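Local coordinates for pyridoxamine 5'-phosphate oxidase-related, FMN-binding protein (Paracoccus denitrificans, PDB 6VNA), which probably acts as a noncanonical heme oxygenase that degrades c-type heme, built on the FMN-binding fold of the pyridoxamine 5'-phosphate oxidase family, at residues L20-P34 / A67-E81. Sequence-based numbering, arbitrary orientation.
Sequences LLEAARHASLGTLDP and ALAVDPRAGLLIAAE
Antiparallel strands 26-32 and 73-79 pair within the curled sheet characteristic of the FMN-binding split-barrel fold. Two hydrogen-bonded pairs hold them: Ser28 with Leu77, and Gly30 with Gly75, where Gly30 N lies 2.7 Å from Gly75 O and the CA atoms of the two glycines come within 4.4 Å. Between these pairs, Leu29 and Leu76 share a face, CD1 of Leu29 resting 3.8 Å from CD2 of Leu76. Both branches of Ile78 meet the end of helix 11-23 and the turn after it: CD1 presses tightly on CD2 of Leu21, the two side chains crossing at about a right angle, while CG2 meets Ala24 CB. Beyond the helix end, Glu81 OE2 accepts from Arg25 N on its syn lone pair in a nearly straight bond (3.0 Å, 174°), plus a weak one from His26 N. At the other end, CD1 of Leu32 sits over one face of the Arg73 guanidinium, 3.6 Å from NH2. Asp71, its CG anti to the backbone N (chi1 -166°), grips that guanidinium in a side-on salt bridge, OD1 taking NE and OD2 NH2; OD1 also accepts from Arg73 N, closing an Asx turn. Replacing Asp71 with an alanine would probably cost the Asx turn and leave the guanidinium less firmly fixed, though NH1 still bonds Thr36 O of the second subunit. Strand 39-48 pairs with the other edge of strand 26-32, strand 92-101 continues the sheet beyond strand 73-79, and Ser28 OG reaches Ser28 OG of the second subunit.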
# COMPACT_ATOMS: atom_id res chain seq x y z
N LEU A 20 10.36 -3.43 -11.88
CA LEU A 20 9.78 -2.67 -10.74
C LEU A 20 10.30 -3.24 -9.42
O LEU A 20 10.73 -2.43 -8.54
CB LEU A 20 8.24 -2.71 -10.79
CG LEU A 20 7.62 -1.83 -11.87
CD1 LEU A 20 6.11 -1.92 -11.87
CD2 LEU A 20 8.06 -0.38 -11.68
N LEU A 21 10.29 -4.56 -9.26
CA LEU A 21 10.75 -5.17 -7.98
C LEU A 21 12.26 -4.93 -7.79
O LEU A 21 12.65 -4.60 -6.66
CB LEU A 21 10.37 -6.66 -7.96
CG LEU A 21 8.90 -6.93 -7.63
CD1 LEU A 21 8.46 -8.29 -8.17
CD2 LEU A 21 8.68 -6.86 -6.14
N GLU A 22 13.07 -5.04 -8.85
CA GLU A 22 14.54 -4.80 -8.79
C GLU A 22 14.83 -3.35 -8.39
O GLU A 22 15.78 -3.12 -7.63
CB GLU A 22 15.20 -5.15 -10.13
CG GLU A 22 16.67 -4.76 -10.22
CD GLU A 22 17.59 -5.40 -9.20
OE1 GLU A 22 17.36 -6.58 -8.85
OE2 GLU A 22 18.55 -4.71 -8.74
N ALA A 23 14.00 -2.39 -8.83
CA ALA A 23 14.20 -0.94 -8.58
C ALA A 23 13.61 -0.50 -7.23
O ALA A 23 14.00 0.57 -6.76
CB ALA A 23 13.60 -0.15 -9.72
N ALA A 24 12.74 -1.30 -6.62
CA ALA A 24 11.95 -0.97 -5.40
C ALA A 24 12.87 -0.72 -4.19
O ALA A 24 13.68 -1.57 -3.86
CB ALA A 24 10.98 -2.09 -5.10
N ARG A 25 12.71 0.43 -3.53
CA ARG A 25 13.34 0.74 -2.22
C ARG A 25 12.26 0.93 -1.14
O ARG A 25 12.56 0.75 0.03
CB ARG A 25 14.26 1.97 -2.39
CG ARG A 25 15.40 1.76 -3.39
CD ARG A 25 16.33 0.62 -2.98
NE ARG A 25 17.45 0.35 -3.88
CZ ARG A 25 17.42 -0.45 -4.94
NH1 ARG A 25 16.30 -1.06 -5.30
NH2 ARG A 25 18.51 -0.62 -5.66
N HIS A 26 11.03 1.28 -1.51
CA HIS A 26 9.89 1.51 -0.59
C HIS A 26 8.64 0.91 -1.19
O HIS A 26 8.67 0.63 -2.40
CB HIS A 26 9.69 3.00 -0.30
CG HIS A 26 10.93 3.65 0.19
ND1 HIS A 26 11.38 3.47 1.48
CD2 HIS A 26 11.82 4.47 -0.42
CE1 HIS A 26 12.51 4.13 1.65
NE2 HIS A 26 12.80 4.76 0.50
N ALA A 27 7.58 0.77 -0.38
CA ALA A 27 6.27 0.29 -0.85
C ALA A 27 5.15 0.75 0.09
O ALA A 27 5.44 1.19 1.23
CB ALA A 27 6.29 -1.21 -0.95
N SER A 28 3.91 0.60 -0.38
CA SER A 28 2.71 0.60 0.48
C SER A 28 2.44 -0.84 0.91
O SER A 28 2.26 -1.69 0.02
CB SER A 28 1.53 1.19 -0.24
OG SER A 28 1.80 2.51 -0.64
N LEU A 29 2.43 -1.12 2.21
CA LEU A 29 2.12 -2.48 2.73
C LEU A 29 0.68 -2.49 3.26
O LEU A 29 0.31 -1.55 4.03
CB LEU A 29 3.13 -2.85 3.81
CG LEU A 29 2.78 -4.08 4.65
CD1 LEU A 29 3.01 -5.38 3.87
CD2 LEU A 29 3.61 -4.08 5.92
N GLY A 30 -0.11 -3.43 2.79
CA GLY A 30 -1.42 -3.75 3.36
C GLY A 30 -1.32 -4.86 4.41
O GLY A 30 -0.78 -5.96 4.10
N THR A 31 -1.85 -4.60 5.60
CA THR A 31 -2.08 -5.63 6.65
C THR A 31 -3.53 -5.59 7.15
O THR A 31 -4.26 -4.59 6.91
CB THR A 31 -1.08 -5.48 7.79
OG1 THR A 31 -1.16 -4.18 8.39
CG2 THR A 31 0.33 -5.80 7.32
N LEU A 32 -3.94 -6.67 7.81
CA LEU A 32 -5.29 -6.77 8.41
C LEU A 32 -5.22 -6.23 9.83
O LEU A 32 -4.43 -6.76 10.62
CB LEU A 32 -5.77 -8.22 8.33
CG LEU A 32 -5.98 -8.74 6.91
CD1 LEU A 32 -6.34 -10.20 6.92
CD2 LEU A 32 -7.05 -7.97 6.17
N ASP A 33 -5.99 -5.18 10.13
CA ASP A 33 -6.17 -4.65 11.51
C ASP A 33 -6.78 -5.75 12.39
O ASP A 33 -7.90 -6.20 12.13
CB ASP A 33 -7.04 -3.40 11.49
CG ASP A 33 -7.43 -2.96 12.89
OD1 ASP A 33 -6.51 -2.83 13.71
OD2 ASP A 33 -8.66 -2.79 13.15
N PRO A 34 -6.06 -6.28 13.40
CA PRO A 34 -6.57 -7.39 14.22
C PRO A 34 -7.99 -7.13 14.74
O PRO A 34 -8.90 -7.87 14.40
CB PRO A 34 -5.56 -7.51 15.36
CG PRO A 34 -4.27 -6.96 14.76
CD PRO A 34 -4.70 -5.86 13.80
N ALA A 67 0.20 -6.55 13.31
CA ALA A 67 -0.86 -7.12 12.46
C ALA A 67 -0.32 -8.41 11.83
O ALA A 67 -1.06 -9.41 11.82
CB ALA A 67 -1.31 -6.14 11.41
N LEU A 68 0.93 -8.38 11.36
CA LEU A 68 1.53 -9.54 10.64
C LEU A 68 1.71 -10.70 11.60
O LEU A 68 1.35 -11.81 11.21
CB LEU A 68 2.89 -9.16 10.04
CG LEU A 68 2.84 -8.42 8.70
CD1 LEU A 68 4.26 -8.20 8.23
CD2 LEU A 68 2.02 -9.17 7.65
N ALA A 69 2.25 -10.42 12.79
CA ALA A 69 2.45 -11.37 13.91
C ALA A 69 1.18 -12.20 14.16
O ALA A 69 1.28 -13.43 14.33
CB ALA A 69 2.87 -10.60 15.15
N VAL A 70 0.02 -11.57 14.08
CA VAL A 70 -1.32 -12.18 14.35
C VAL A 70 -1.87 -12.81 13.07
O VAL A 70 -2.49 -13.87 13.19
CB VAL A 70 -2.25 -11.11 14.94
CG1 VAL A 70 -3.70 -11.57 15.01
CG2 VAL A 70 -1.75 -10.63 16.29
N ASP A 71 -1.69 -12.18 11.89
CA ASP A 71 -2.19 -12.70 10.58
C ASP A 71 -1.19 -12.35 9.48
O ASP A 71 -1.05 -11.19 9.11
CB ASP A 71 -3.56 -12.12 10.23
CG ASP A 71 -4.26 -12.84 9.09
OD1 ASP A 71 -3.57 -13.45 8.26
OD2 ASP A 71 -5.51 -12.79 9.05
N PRO A 72 -0.49 -13.34 8.89
CA PRO A 72 0.56 -13.03 7.92
C PRO A 72 0.07 -12.64 6.51
O PRO A 72 0.87 -12.45 5.64
CB PRO A 72 1.42 -14.32 7.91
CG PRO A 72 0.48 -15.44 8.38
CD PRO A 72 -0.66 -14.78 9.12
N ARG A 73 -1.23 -12.50 6.28
CA ARG A 73 -1.71 -12.06 4.94
C ARG A 73 -1.28 -10.60 4.73
O ARG A 73 -1.45 -9.79 5.64
CB ARG A 73 -3.21 -12.31 4.78
CG ARG A 73 -3.52 -13.77 4.50
CD ARG A 73 -5.01 -14.05 4.45
NE ARG A 73 -5.62 -13.86 5.76
CZ ARG A 73 -6.92 -13.81 5.99
NH1 ARG A 73 -7.80 -13.91 5.00
NH2 ARG A 73 -7.34 -13.63 7.23
N ALA A 74 -0.69 -10.30 3.56
CA ALA A 74 0.02 -9.04 3.26
C ALA A 74 -0.17 -8.67 1.80
O ALA A 74 -0.00 -9.55 0.94
CB ALA A 74 1.49 -9.17 3.59
N GLY A 75 -0.56 -7.41 1.56
CA GLY A 75 -0.53 -6.75 0.23
C GLY A 75 0.65 -5.81 0.08
O GLY A 75 1.07 -5.18 1.09
N LEU A 76 1.21 -5.72 -1.12
CA LEU A 76 2.22 -4.68 -1.48
C LEU A 76 1.75 -3.98 -2.75
O LEU A 76 1.32 -4.70 -3.69
CB LEU A 76 3.59 -5.30 -1.73
CG LEU A 76 4.27 -5.97 -0.56
CD1 LEU A 76 5.46 -6.81 -1.04
CD2 LEU A 76 4.72 -4.95 0.46
N LEU A 77 1.82 -2.64 -2.74
CA LEU A 77 1.88 -1.77 -3.95
C LEU A 77 3.32 -1.29 -4.15
O LEU A 77 3.91 -0.69 -3.23
CB LEU A 77 0.97 -0.56 -3.78
CG LEU A 77 0.84 0.31 -5.04
CD1 LEU A 77 0.46 -0.56 -6.25
CD2 LEU A 77 -0.21 1.39 -4.83
N ILE A 78 3.86 -1.52 -5.33
CA ILE A 78 5.24 -1.10 -5.72
C ILE A 78 5.10 -0.21 -6.95
O ILE A 78 4.60 -0.66 -7.98
CB ILE A 78 6.11 -2.35 -5.91
CG1 ILE A 78 6.15 -3.16 -4.62
CG2 ILE A 78 7.49 -1.99 -6.41
CD1 ILE A 78 6.63 -4.56 -4.80
N ALA A 79 5.45 1.06 -6.83
CA ALA A 79 5.40 2.04 -7.92
C ALA A 79 6.84 2.42 -8.26
O ALA A 79 7.75 2.11 -7.47
CB ALA A 79 4.56 3.24 -7.52
N ALA A 80 7.03 2.96 -9.46
CA ALA A 80 8.29 3.55 -9.94
C ALA A 80 8.53 4.86 -9.18
O ALA A 80 7.76 5.82 -9.40
CB ALA A 80 8.18 3.75 -11.43
N GLU A 81 9.52 4.90 -8.30
CA GLU A 81 9.74 6.04 -7.37
C GLU A 81 10.20 7.26 -8.19
O GLU A 81 9.80 8.39 -7.84
CB GLU A 81 10.68 5.61 -6.22
CG GLU A 81 9.99 4.68 -5.19
CD GLU A 81 10.88 3.69 -4.41
OE1 GLU A 81 11.62 4.12 -3.49
OE2 GLU A 81 10.81 2.45 -4.70
O HOH W 1 10.09 0.25 -8.15
O HOH W 2 -3.49 -8.99 11.59
O HOH W 3 -2.29 -8.91 8.13